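Local coordinates for protein ficolin-3 (Homo sapiens, PDB 2J5Z) that binds galactose through its fibrinogen-like domain and probably acts as a recognition lectin of innate immunity, at residues A[57-62]-A[80-85]. Sequence-based numbering, arbitrary orientation.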
loop_
_atom_site.group_PDB
_atom_site.type_symbol
_atom_site.label_atom_id
_atom_site.label_comp_id
_atom_site.label_asym_id
_atom_site.label_seq_id
_atom_site.Cartn_x
_atom_site.Cartn_y
_atom_site.Cartn_z
ATOM N N ARG A 57 -2.618 14.296 -1.055
ATOM C CA ARG A 57 -3.767 13.421 -1.092
ATOM C C ARG A 57 -4.438 13.471 0.273
ATOM O O ARG A 57 -3.761 13.359 1.295
ATOM C CB ARG A 57 -3.313 11.998 -1.443
ATOM C CG ARG A 57 -4.405 10.995 -1.679
ATOM C CD ARG A 57 -3.844 9.782 -2.447
ATOM N NE ARG A 57 -2.983 8.944 -1.618
ATOM C CZ ARG A 57 -2.403 7.825 -2.041
ATOM N NH1 ARG A 57 -2.572 7.421 -3.292
ATOM N NH2 ARG A 57 -1.647 7.112 -1.221
ATOM N N ARG A 58 -5.755 13.676 0.265
ATOM C CA ARG A 58 -6.610 13.597 1.473
ATOM C C ARG A 58 -7.652 12.507 1.236
ATOM O O ARG A 58 -8.178 12.403 0.137
ATOM C CB ARG A 58 -7.339 14.916 1.701
ATOM C CG ARG A 58 -6.447 16.140 1.863
ATOM C CD ARG A 58 -5.358 15.959 2.903
ATOM N NE ARG A 58 -5.838 15.998 4.301
ATOM C CZ ARG A 58 -6.201 17.092 4.965
ATOM N NH1 ARG A 58 -6.218 18.291 4.372
ATOM N NH2 ARG A 58 -6.580 16.987 6.239
ATOM N N GLN A 59 -7.959 11.707 2.259
ATOM C CA GLN A 59 -8.774 10.496 2.063
ATOM C C GLN A 59 -9.609 10.080 3.277
ATOM O O GLN A 59 -10.714 9.569 3.119
ATOM C CB GLN A 59 -7.883 9.293 1.706
ATOM C CG GLN A 59 -6.932 9.501 0.566
ATOM C CD GLN A 59 -6.415 8.208 0.004
ATOM O OE1 GLN A 59 -6.284 8.059 -1.214
ATOM N NE2 GLN A 59 -6.134 7.250 0.879
ATOM N N ASP A 60 -9.067 10.257 4.477
ATOM C CA ASP A 60 -9.683 9.650 5.663
ATOM C C ASP A 60 -9.419 10.370 6.978
ATOM O O ASP A 60 -9.957 9.982 8.025
ATOM C CB ASP A 60 -9.278 8.165 5.772
ATOM C CG ASP A 60 -7.764 7.954 5.846
ATOM O OD1 ASP A 60 -7.325 6.794 5.706
ATOM O OD2 ASP A 60 -7.011 8.922 6.047
ATOM N N GLY A 61 -8.601 11.414 6.939
ATOM C CA GLY A 61 -8.293 12.174 8.137
ATOM C C GLY A 61 -7.340 11.469 9.086
ATOM O O GLY A 61 -7.232 11.842 10.257
ATOM N N SER A 62 -6.635 10.459 8.577
ATOM C CA SER A 62 -5.693 9.705 9.394
ATOM C C SER A 62 -4.421 10.500 9.707
ATOM O O SER A 62 -3.774 10.266 10.722
ATOM C CB SER A 62 -5.356 8.360 8.739
ATOM O OG SER A 62 -4.723 8.526 7.480
ATOM N N GLU A 80 0.602 4.962 2.086
ATOM C CA GLU A 80 -0.635 4.184 1.922
ATOM C C GLU A 80 -1.880 5.060 1.925
ATOM O O GLU A 80 -2.962 4.637 1.476
ATOM C CB GLU A 80 -0.734 3.202 3.096
ATOM C CG GLU A 80 -1.818 2.161 3.010
ATOM C CD GLU A 80 -1.906 1.341 4.287
ATOM O OE1 GLU A 80 -1.853 1.941 5.386
ATOM O OE2 GLU A 80 -2.022 0.102 4.191
ATOM N N SER A 81 -1.747 6.273 2.451
ATOM C CA SER A 81 -2.914 7.122 2.622
ATOM C C SER A 81 -2.612 8.579 2.282
ATOM O O SER A 81 -2.350 8.916 1.121
ATOM C CB SER A 81 -3.506 6.972 4.037
ATOM O OG SER A 81 -2.636 7.428 5.067
ATOM N N GLU A 82 -2.606 9.426 3.300
ATOM C CA GLU A 82 -2.551 10.871 3.101
ATOM C C GLU A 82 -1.129 11.402 3.225
ATOM O O GLU A 82 -0.363 10.931 4.067
ATOM C CB GLU A 82 -3.454 11.546 4.121
ATOM C CG GLU A 82 -4.885 11.028 4.087
ATOM C CD GLU A 82 -5.782 11.786 5.040
ATOM O OE1 GLU A 82 -5.347 12.063 6.174
ATOM O OE2 GLU A 82 -6.907 12.136 4.639
ATOM N N PHE A 83 -0.774 12.375 2.380
ATOM C CA PHE A 83 0.563 12.962 2.454
ATOM C C PHE A 83 0.670 14.327 1.784
ATOM O O PHE A 83 -0.213 14.738 1.023
ATOM C CB PHE A 83 1.598 12.030 1.808
ATOM C CG PHE A 83 1.325 11.742 0.366
ATOM C CD1 PHE A 83 1.786 12.598 -0.627
ATOM C CD2 PHE A 83 0.604 10.608 -0.003
ATOM C CE1 PHE A 83 1.526 12.331 -1.954
ATOM C CE2 PHE A 83 0.353 10.329 -1.321
ATOM C CZ PHE A 83 0.796 11.186 -2.304
ATOM N N TRP A 84 1.762 15.018 2.110
ATOM C CA TRP A 84 2.218 16.209 1.387
ATOM C C TRP A 84 3.667 15.916 0.987
ATOM O O TRP A 84 4.504 15.640 1.847
ATOM C CB TRP A 84 2.149 17.440 2.304
ATOM C CG TRP A 84 2.696 18.686 1.672
ATOM C CD1 TRP A 84 3.944 19.226 1.849
ATOM C CD2 TRP A 84 2.011 19.538 0.748
ATOM N NE1 TRP A 84 4.067 20.378 1.091
ATOM C CE2 TRP A 84 2.891 20.592 0.416
ATOM C CE3 TRP A 84 0.728 19.523 0.188
ATOM C CZ2 TRP A 84 2.533 21.618 -0.472
ATOM C CZ3 TRP A 84 0.369 20.548 -0.692
ATOM C CH2 TRP A 84 1.266 21.574 -1.010
ATOM N N LEU A 85 3.987 15.979 -0.306
ATOM C CA LEU A 85 5.294 15.522 -0.781
ATOM C C LEU A 85 6.448 16.358 -0.220
ATOM O O LEU A 85 7.552 15.842 -0.008
ATOM C CB LEU A 85 5.347 15.569 -2.315
ATOM C CG LEU A 85 6.602 14.996 -2.967
ATOM C CD1 LEU A 85 6.752 13.502 -2.698
ATOM C CD2 LEU A 85 6.536 15.265 -4.485
HETATM O O HOH W 1 -6.078 14.363 7.211
HETATM O O HOH W 2 -4.612 5.176 -1.131
HETATM O O HOH W 3 -2.608 6.786 7.549
#
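Phe83 CE2 lies over one face of the Arg57 guanidinium and a water over the opposite face, offset toward the rim; Ser81 O lies at its edge, almost in plane. Arg57 CB lies over one face of the Phe83 ring and NH2 at its edge, the two planes 65° apart. Arg57 grips the carbonyl side-on, NE at 2.8 Å and NH2 at 3.0 Å from Ser81 O, a pairing suited to arginine's flat fork of N-H groups. A bend at chi3 (72°) turns the fork onto the carbonyl. NH1 makes a salt bridge with Glu80 of the third subunit, so this strand pair also takes part in the trimer interface. In this fibrinogen-like domain, strands 52-58 and 83-84 run antiparallel, Arg57 and Phe83 forming a hydrogen-bonded pair; Ser81 and Glu82 form a classic beta bulge opposite Asn78. Past strand 52-58, residues 59-62 turn round the Glu82 carboxylate. Glutamate's long chain carries OE2 to three successive N-H groups, which a negative acceptor probably suits: Gln59 N (2.6 Å, anti lone pair), then Asp60 N and Gly61 N from above the plane. Gly61 accommodates positive phi. Asp60's short chain lets OD2 take Ser62 N, closing an Asx turn, and Ser62 OG from the same face. A water links Arg58 NH2 to Glu82 OE1, while Arg58 NH1 bonds Gly187 O.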